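Local structure of cellulose biosynthesis protein BcsG (Salmonella typhimurium LT2, 5OLT) at residues A50-D55 and R327-K332; A56-L61 and E205-S210. The protein is required for cellulose biosynthesis, and the piece described here is its zinc-bearing extramembrane domain, which belongs to the alkaline phosphatase family. All coordinates share one frame; numbering follows the deposited sequence.

Contact 1: A50-D55 and R327-K332; sequences AQLPPD and RAVDGK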
ATOM      1  N   ALA A  50      10.419  21.835  -1.884  1.00 27.19           N
ATOM      2  CA  ALA A  50      11.135  22.187  -3.095  1.00 31.88           C
ATOM      3  C   ALA A  50      12.535  21.554  -3.157  1.00 28.49           C
ATOM      4  O   ALA A  50      12.969  21.075  -4.206  1.00 33.00           O
ATOM      5  CB  ALA A  50      11.214  23.710  -3.214  1.00 33.67           C
ATOM      6  N   GLN A  51      13.227  21.526  -2.023  1.00 29.15           N
ATOM      7  CA  GLN A  51      14.521  20.832  -1.919  1.00 28.93           C
ATOM      8  C   GLN A  51      14.660  20.442  -0.457  1.00 25.50           C
ATOM      9  O   GLN A  51      13.932  20.955   0.400  1.00 26.29           O
ATOM     10  CB  GLN A  51      15.725  21.690  -2.411  1.00 32.88           C
ATOM     11  CG  GLN A  51      16.051  22.909  -1.553  1.00 41.49           C
ATOM     12  CD  GLN A  51      14.923  23.930  -1.497  1.00 44.43           C
ATOM     13  OE1 GLN A  51      14.440  24.411  -2.526  1.00 48.00           O
ATOM     14  NE2 GLN A  51      14.488  24.255  -0.289  1.00 48.58           N
ATOM     15  N   LEU A  52      15.594  19.536  -0.173  1.00 23.85           N
ATOM     16  CA  LEU A  52      15.867  19.170   1.212  1.00 23.55           C
ATOM     17  C   LEU A  52      16.733  20.236   1.863  1.00 26.99           C
ATOM     18  O   LEU A  52      17.588  20.802   1.182  1.00 28.69           O
ATOM     19  CB  LEU A  52      16.574  17.817   1.262  1.00 21.68           C
ATOM     20  CG  LEU A  52      15.747  16.624   0.778  1.00 22.09           C
ATOM     21  CD1 LEU A  52      16.567  15.339   0.859  1.00 24.22           C
ATOM     22  CD2 LEU A  52      14.446  16.507   1.561  1.00 22.76           C
ATOM     23  N   PRO A  53      16.513  20.515   3.170  1.00 28.76           N
ATOM     24  CA  PRO A  53      17.366  21.462   3.914  1.00 28.24           C
ATOM     25  C   PRO A  53      18.815  20.960   3.976  1.00 30.92           C
ATOM     26  O   PRO A  53      19.066  19.748   3.806  1.00 28.86           O
ATOM     27  CB  PRO A  53      16.735  21.477   5.311  1.00 33.63           C
ATOM     28  CG  PRO A  53      16.005  20.175   5.414  1.00 35.77           C
ATOM     29  CD  PRO A  53      15.466  19.933   4.036  1.00 32.33           C
ATOM     30  N   PRO A  54      19.780  21.867   4.229  1.00 32.18           N
ATOM     31  CA  PRO A  54      21.169  21.402   4.177  1.00 30.35           C
ATOM     32  C   PRO A  54      21.523  20.404   5.290  1.00 26.86           C
ATOM     33  O   PRO A  54      22.434  19.592   5.110  1.00 30.24           O
ATOM     34  CB  PRO A  54      21.994  22.714   4.280  1.00 31.87           C
ATOM     35  CG  PRO A  54      21.022  23.812   3.978  1.00 38.28           C
ATOM     36  CD  PRO A  54      19.698  23.327   4.465  1.00 36.81           C
ATOM     37  N   ASP A  55      20.769  20.434   6.390  1.00 26.45           N
ATOM     38  CA  ASP A  55      20.963  19.481   7.500  1.00 25.83           C
ATOM     39  C   ASP A  55      20.040  18.242   7.437  1.00 23.99           C
ATOM     40  O   ASP A  55      19.819  17.562   8.466  1.00 23.13           O
ATOM     41  CB  ASP A  55      20.798  20.200   8.836  1.00 27.50           C
ATOM     42  CG  ASP A  55      19.427  20.827   8.994  1.00 33.90           C
ATOM     43  OD1 ASP A  55      18.676  20.956   7.985  1.00 35.80           O
ATOM     44  OD2 ASP A  55      19.090  21.180  10.141  1.00 44.29           O
ATOM     45  N   ARG A 327       6.471  13.391   5.863  1.00 11.10           N
ATOM     46  CA  ARG A 327       6.804  13.711   7.274  1.00 11.11           C
ATOM     47  C   ARG A 327       8.200  13.217   7.619  1.00 10.75           C
ATOM     48  O   ARG A 327       8.892  13.833   8.450  1.00 14.52           O
ATOM     49  CB  ARG A 327       5.752  13.147   8.235  1.00 11.30           C
ATOM     50  CG  ARG A 327       4.412  13.861   8.027  1.00 11.95           C
ATOM     51  CD  ARG A 327       3.362  13.366   8.976  1.00 12.41           C
ATOM     52  NE  ARG A 327       2.087  14.058   8.737  1.00 12.89           N
ATOM     53  CZ  ARG A 327       1.024  13.923   9.533  1.00 12.53           C
ATOM     54  NH1 ARG A 327       1.084  13.169  10.627  1.00 13.83           N
ATOM     55  NH2 ARG A 327      -0.118  14.534   9.233  1.00 14.56           N
ATOM     56  N   ALA A 328       8.656  12.171   6.939  1.00 10.94           N
ATOM     57  CA  ALA A 328       9.991  11.614   7.182  1.00 11.22           C
ATOM     58  C   ALA A 328      11.062  12.101   6.243  1.00 11.44           C
ATOM     59  O   ALA A 328      12.225  11.790   6.470  1.00 11.77           O
ATOM     60  CB  ALA A 328       9.910  10.108   7.078  1.00 12.38           C
ATOM     61  N   VAL A 329      10.684  12.814   5.163  1.00 11.89           N
ATOM     62  CA  VAL A 329      11.602  12.928   4.007  1.00 11.59           C
ATOM     63  C   VAL A 329      12.913  13.679   4.272  1.00 11.97           C
ATOM     64  O   VAL A 329      13.930  13.361   3.645  1.00 12.98           O
ATOM     65  CB  VAL A 329      10.879  13.495   2.728  1.00 12.20           C
ATOM     66  CG1 VAL A 329      10.687  15.005   2.826  1.00 14.11           C
ATOM     67  CG2 VAL A 329      11.622  13.114   1.462  1.00 14.71           C
ATOM     68  N   ASP A 330      12.884  14.602   5.240  1.00 12.89           N
ATOM     69  CA  ASP A 330      14.134  15.280   5.627  1.00 12.86           C
ATOM     70  C   ASP A 330      15.034  14.439   6.510  1.00 13.05           C
ATOM     71  O   ASP A 330      16.128  14.851   6.851  1.00 14.34           O
ATOM     72  CB  ASP A 330      13.885  16.684   6.214  1.00 15.22           C
ATOM     73  CG  ASP A 330      13.126  16.670   7.539  1.00 17.10           C
ATOM     74  OD1 ASP A 330      13.009  15.604   8.196  1.00 16.77           O
ATOM     75  OD2 ASP A 330      12.670  17.761   7.940  1.00 21.16           O
ATOM     76  N   GLY A 331      14.552  13.257   6.891  1.00 13.47           N
ATOM     77  CA  GLY A 331      15.326  12.304   7.696  1.00 13.90           C
ATOM     78  C   GLY A 331      15.499  12.700   9.154  1.00 14.27           C
ATOM     79  O   GLY A 331      16.148  11.959   9.902  1.00 13.90           O
ATOM     80  N   LYS A 332      14.952  13.842   9.564  1.00 14.41           N
ATOM     81  CA  LYS A 332      15.274  14.368  10.891  1.00 15.93           C
ATOM     82  C   LYS A 332      14.652  13.554  12.010  1.00 15.36           C
ATOM     83  O   LYS A 332      15.188  13.511  13.106  1.00 16.11           O
ATOM     84  CB  LYS A 332      14.934  15.850  10.979  1.00 16.77           C
ATOM     85  CG  LYS A 332      15.850  16.683  10.096  1.00 19.92           C
ATOM     86  CD  LYS A 332      15.497  18.166  10.185  1.00 21.45           C
ATOM     87  CE  LYS A 332      16.426  18.963   9.303  1.00 26.94           C
ATOM     88  NZ  LYS A 332      16.133  20.410   9.496  1.00 33.48           N
TER
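Asp55 and Lys332 form a salt bridge where the loop ahead of strand 60-66 passes the end of helix 318-328. Lys332 leaves that end after a type I beta turn, Ala328 to Gly331. The turn is closed by Gly331 N on Ala328 O at 2.8 Å, and Gly331 has the positive phi common where a helix stops. An Asx turn overlaps it: Lys332 N donates to Asp330 OD1 at 3.0 Å, reaching the oxygen from above the carboxylate plane. This bond satisfies the first backbone N-H beyond the glycine. With chi1 at 65°, Asp330 CG sits between its own N and carbonyl carbon, and OD1 faces onward along the chain.

The Lys332 chain is extended beyond CG and carries NZ to both carboxylate oxygens of Asp55, with a weak hydrogen bond to each. The two side chains cross at about a right angle. Beside the bridge the contact is mostly van der Waals: Pro53 CG touches Asp330 CB, and Leu52 CD2 lies 3.8 Å from Val329 O, with Val329 CG1 next. In one of its two conformers, Gln57 NE2 bonds to Asp55 O. Lys332 NZ is 3.0 Å from Asp55 OD1 and 3.1 Å from Asp55 OD2.

Contact 2: A56-L61 and E205-S210; sequences AQPFDL and EANSRS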
ATOM      1  N   ALA A  56      19.517  17.944   6.246  1.00 20.32           N
ATOM      2  CA  ALA A  56      18.690  16.731   6.063  1.00 16.93           C
ATOM      3  C   ALA A  56      19.561  15.501   6.286  1.00 19.33           C
ATOM      4  O   ALA A  56      20.769  15.510   6.041  1.00 22.05           O
ATOM      5  CB  ALA A  56      18.075  16.692   4.664  1.00 18.78           C
ATOM      6  N   GLN A  57      18.938  14.439   6.773  0.50 16.98           N
ATOM      7  CA  GLN A  57      19.633  13.190   7.054  0.50 16.09           C
ATOM      8  C   GLN A  57      19.243  12.130   6.032  0.50 14.50           C
ATOM      9  O   GLN A  57      18.045  11.851   5.870  0.50 15.60           O
ATOM     10  CB  GLN A  57      19.285  12.713   8.461  0.50 16.44           C
ATOM     11  CG  GLN A  57      19.652  13.723   9.527  0.50 17.81           C
ATOM     12  CD  GLN A  57      21.148  13.978   9.581  0.50 20.23           C
ATOM     13  OE1 GLN A  57      21.921  13.059   9.782  0.50 24.34           O
ATOM     14  NE2 GLN A  57      21.556  15.224   9.373  0.50 21.71           N
ATOM     15  N   PRO A  58      20.231  11.523   5.350  1.00 13.80           N
ATOM     16  CA  PRO A  58      19.947  10.455   4.370  1.00 14.04           C
ATOM     17  C   PRO A  58      19.360   9.222   5.061  1.00 13.68           C
ATOM     18  O   PRO A  58      19.709   8.892   6.197  1.00 15.37           O
ATOM     19  CB  PRO A  58      21.327  10.107   3.793  1.00 16.44           C
ATOM     20  CG  PRO A  58      22.182  11.286   4.091  1.00 22.48           C
ATOM     21  CD  PRO A  58      21.680  11.842   5.375  1.00 16.98           C
ATOM     22  N   PHE A  59      18.441   8.583   4.368  1.00 12.63           N
ATOM     23  CA  PHE A  59      17.910   7.293   4.792  1.00 12.27           C
ATOM     24  C   PHE A  59      17.375   6.580   3.557  1.00 12.36           C
ATOM     25  O   PHE A  59      17.283   7.195   2.480  1.00 12.58           O
ATOM     26  CB  PHE A  59      16.800   7.476   5.843  1.00 12.36           C
ATOM     27  CG  PHE A  59      15.511   8.073   5.300  1.00 11.63           C
ATOM     28  CD1 PHE A  59      15.385   9.456   5.106  1.00 12.03           C
ATOM     29  CD2 PHE A  59      14.431   7.239   4.954  1.00 12.56           C
ATOM     30  CE1 PHE A  59      14.203   9.997   4.610  1.00 11.84           C
ATOM     31  CE2 PHE A  59      13.233   7.799   4.481  1.00 12.55           C
ATOM     32  CZ  PHE A  59      13.122   9.182   4.302  1.00 12.29           C
ATOM     33  N   ASP A  60      17.024   5.305   3.726  1.00 12.59           N
ATOM     34  CA  ASP A  60      16.429   4.503   2.655  1.00 11.54           C
ATOM     35  C   ASP A  60      14.957   4.226   2.921  1.00 11.59           C
ATOM     36  O   ASP A  60      14.577   3.902   4.059  1.00 13.29           O
ATOM     37  CB  ASP A  60      17.152   3.162   2.512  1.00 13.20           C
ATOM     38  CG  ASP A  60      18.600   3.301   2.174  1.00 16.53           C
ATOM     39  OD1 ASP A  60      18.925   4.182   1.356  1.00 19.95           O
ATOM     40  OD2 ASP A  60      19.426   2.493   2.707  1.00 22.22           O
ATOM     41  N   LEU A  61      14.126   4.409   1.893  1.00 10.68           N
ATOM     42  CA  LEU A  61      12.709   3.999   1.910  1.00  9.69           C
ATOM     43  C   LEU A  61      12.580   2.665   1.189  1.00  9.66           C
ATOM     44  O   LEU A  61      13.091   2.508   0.071  1.00 10.36           O
ATOM     45  CB  LEU A  61      11.818   5.059   1.217  1.00 10.72           C
ATOM     46  CG  LEU A  61      10.364   4.615   0.996  1.00 10.12           C
ATOM     47  CD1 LEU A  61       9.622   4.511   2.316  1.00 11.80           C
ATOM     48  CD2 LEU A  61       9.599   5.588   0.104  1.00 12.37           C
ATOM     49  N   GLU A 205      26.642   1.712  -0.684  1.00 44.54           N
ATOM     50  CA  GLU A 205      26.397   3.090  -1.185  1.00 54.71           C
ATOM     51  C   GLU A 205      26.696   4.214  -0.189  1.00 55.69           C
ATOM     52  O   GLU A 205      26.883   5.371  -0.594  1.00 60.28           O
ATOM     53  CB  GLU A 205      24.955   3.249  -1.695  1.00 58.14           C
ATOM     54  CG  GLU A 205      24.392   2.109  -2.533  1.00 58.84           C
ATOM     55  CD  GLU A 205      25.262   1.753  -3.727  1.00 61.20           C
ATOM     56  OE1 GLU A 205      25.291   2.553  -4.693  1.00 79.46           O
ATOM     57  OE2 GLU A 205      25.920   0.676  -3.690  1.00 68.98           O
ATOM     58  N   ALA A 206      26.726   3.853   1.099  1.00 54.15           N
ATOM     59  CA  ALA A 206      27.092   4.723   2.261  1.00 56.77           C
ATOM     60  C   ALA A 206      25.919   5.460   2.923  1.00 50.76           C
ATOM     61  O   ALA A 206      24.931   4.808   3.330  1.00 42.51           O
ATOM     62  CB  ALA A 206      28.303   5.639   1.989  1.00 47.79           C
ATOM     63  N   ASN A 207      26.056   6.789   3.043  1.00 50.11           N
ATOM     64  CA  ASN A 207      24.994   7.700   3.491  1.00 50.53           C
ATOM     65  C   ASN A 207      24.205   8.136   2.246  1.00 43.83           C
ATOM     66  O   ASN A 207      23.908   9.317   2.019  1.00 47.19           O
ATOM     67  CB  ASN A 207      25.579   8.911   4.245  1.00 47.25           C
ATOM     68  CG  ASN A 207      26.257   9.925   3.319  1.00 49.17           C
ATOM     69  OD1 ASN A 207      26.716   9.586   2.218  1.00 51.11           O
ATOM     70  ND2 ASN A 207      26.308  11.179   3.756  1.00 53.86           N
ATOM     71  N   SER A 208      23.907   7.165   1.410  1.00 37.51           N
ATOM     72  CA  SER A 208      23.050   7.432   0.281  1.00 33.89           C
ATOM     73  C   SER A 208      21.605   7.499   0.738  1.00 31.76           C
ATOM     74  O   SER A 208      21.202   6.979   1.806  1.00 26.57           O
ATOM     75  CB  SER A 208      23.227   6.371  -0.790  1.00 41.59           C
ATOM     76  OG  SER A 208      24.048   6.852  -1.843  1.00 51.90           O
ATOM     77  N   ARG A 209      20.827   8.191  -0.056  1.00 22.55           N
ATOM     78  CA  ARG A 209      19.389   8.065   0.089  1.00 17.59           C
ATOM     79  C   ARG A 209      18.802   7.381  -1.110  1.00 16.00           C
ATOM     80  O   ARG A 209      19.201   7.609  -2.251  1.00 17.40           O
ATOM     81  CB  ARG A 209      18.662   9.356   0.487  1.00 25.87           C
ATOM     82  CG  ARG A 209      18.865  10.500  -0.419  1.00 26.41           C
ATOM     83  CD  ARG A 209      18.152  11.765   0.026  1.00 20.89           C
ATOM     84  NE  ARG A 209      18.365  12.422   1.328  1.00 19.35           N
ATOM     85  CZ  ARG A 209      19.415  13.183   1.659  1.00 19.26           C
ATOM     86  NH1 ARG A 209      20.448  13.282   0.837  1.00 21.09           N
ATOM     87  NH2 ARG A 209      19.451  13.811   2.828  1.00 18.55           N
ATOM     88  N   SER A 210      17.867   6.491  -0.828  1.00 13.56           N
ATOM     89  CA  SER A 210      17.299   5.665  -1.894  1.00 13.65           C
ATOM     90  C   SER A 210      15.868   5.324  -1.569  1.00 12.39           C
ATOM     91  O   SER A 210      15.463   5.359  -0.426  1.00 12.24           O
ATOM     92  CB  SER A 210      18.097   4.385  -2.107  1.00 14.58           C
ATOM     93  OG  SER A 210      17.922   3.473  -1.031  1.00 15.79           O
TER
HETATM   94  O   HOH W   1      21.718  15.502   2.794  1.00 36.90           O
HETATM   95  O   HOH W   2      16.674  13.030   3.732  1.00 16.76           O
HETATM   96  O   HOH W   3      15.711   1.915  -0.803  1.00 12.27           O
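Asp60 and Ser210 pair as a parallel beta bridge, with Leu61 N donating to Ser210 O at 2.8 Å and Ser210 N donating weakly to Phe59 O. This is where strands 60-66 and 210-216 begin, side by side in the seven-stranded mixed sheet of this alkaline phosphatase family domain. The Leu61 bond is nearly straight, 166° at the hydrogen. Arg209 CA and Asp60 CA add C-H...O contacts to Phe59 O and Ser210 O.

The side chains of the bridge pair lie on the same face of the sheet. Ser210 OG donates to Asp60 OD1 at 2.7 Å, coming from well above the carboxylate plane. A chi1 of 71° sets this hydroxyl between its own N and carbonyl carbon. OG also accepts from a water that donates to Leu61 O. Asp60 OD2 forms a salt bridge with Arg257, so both oxygens of this buried carboxylate have partners.

Ahead of the bridge, Arg209 bends at chi3 (58°) and lays its guanidinium along Ala56-Pro58. Pro58 CA lies over one face, 3.5 Å from the plane and offset toward the rim, while Ala56 CB approaches obliquely. Two waters sit at the guanidinium edge, in its plane, which would restrain its rotation. One accepts from NH2 and donates weakly to Ala56 O. The other accepts from NE and donates to Gln57 O. At its CB-CG edge the Pro58 ring meets the loop backbone before Arg209, with Pro58 CB 3.2 Å from Asn207 O. Phe59 turns away from 205-210, and its ring meets Phe141 edge-to-face. The water between Arg209 and Gln57 lies 3.0 Å from Arg209 NE and 2.8 Å from Gln57 O.

Overall arrangement
Contacts 1 and 2 are neighbours, with centres about 11 Å apart. Residues 50-55 run straight into 56-61, and contact 2 is nested within the loop that contact 1 closes. Gln57 N lies 2.8 Å from Asp330 O, a probable hydrogen bond that joins the strand approach to the turn at the end of helix 318-328. Leu52 CD1 packs 3.5 Å from Arg209 NE, and Ala328 O is 3.3 Å from Phe59 CE1. Both contacts lie toward one side of the chain, their centres about 23 and 22 Å from its centre. No residue of either belongs to the zinc site, formed by Cys67, Ser102, Glu266 and His267. Cys67 directly follows strand 60-66, which starts in contact 2.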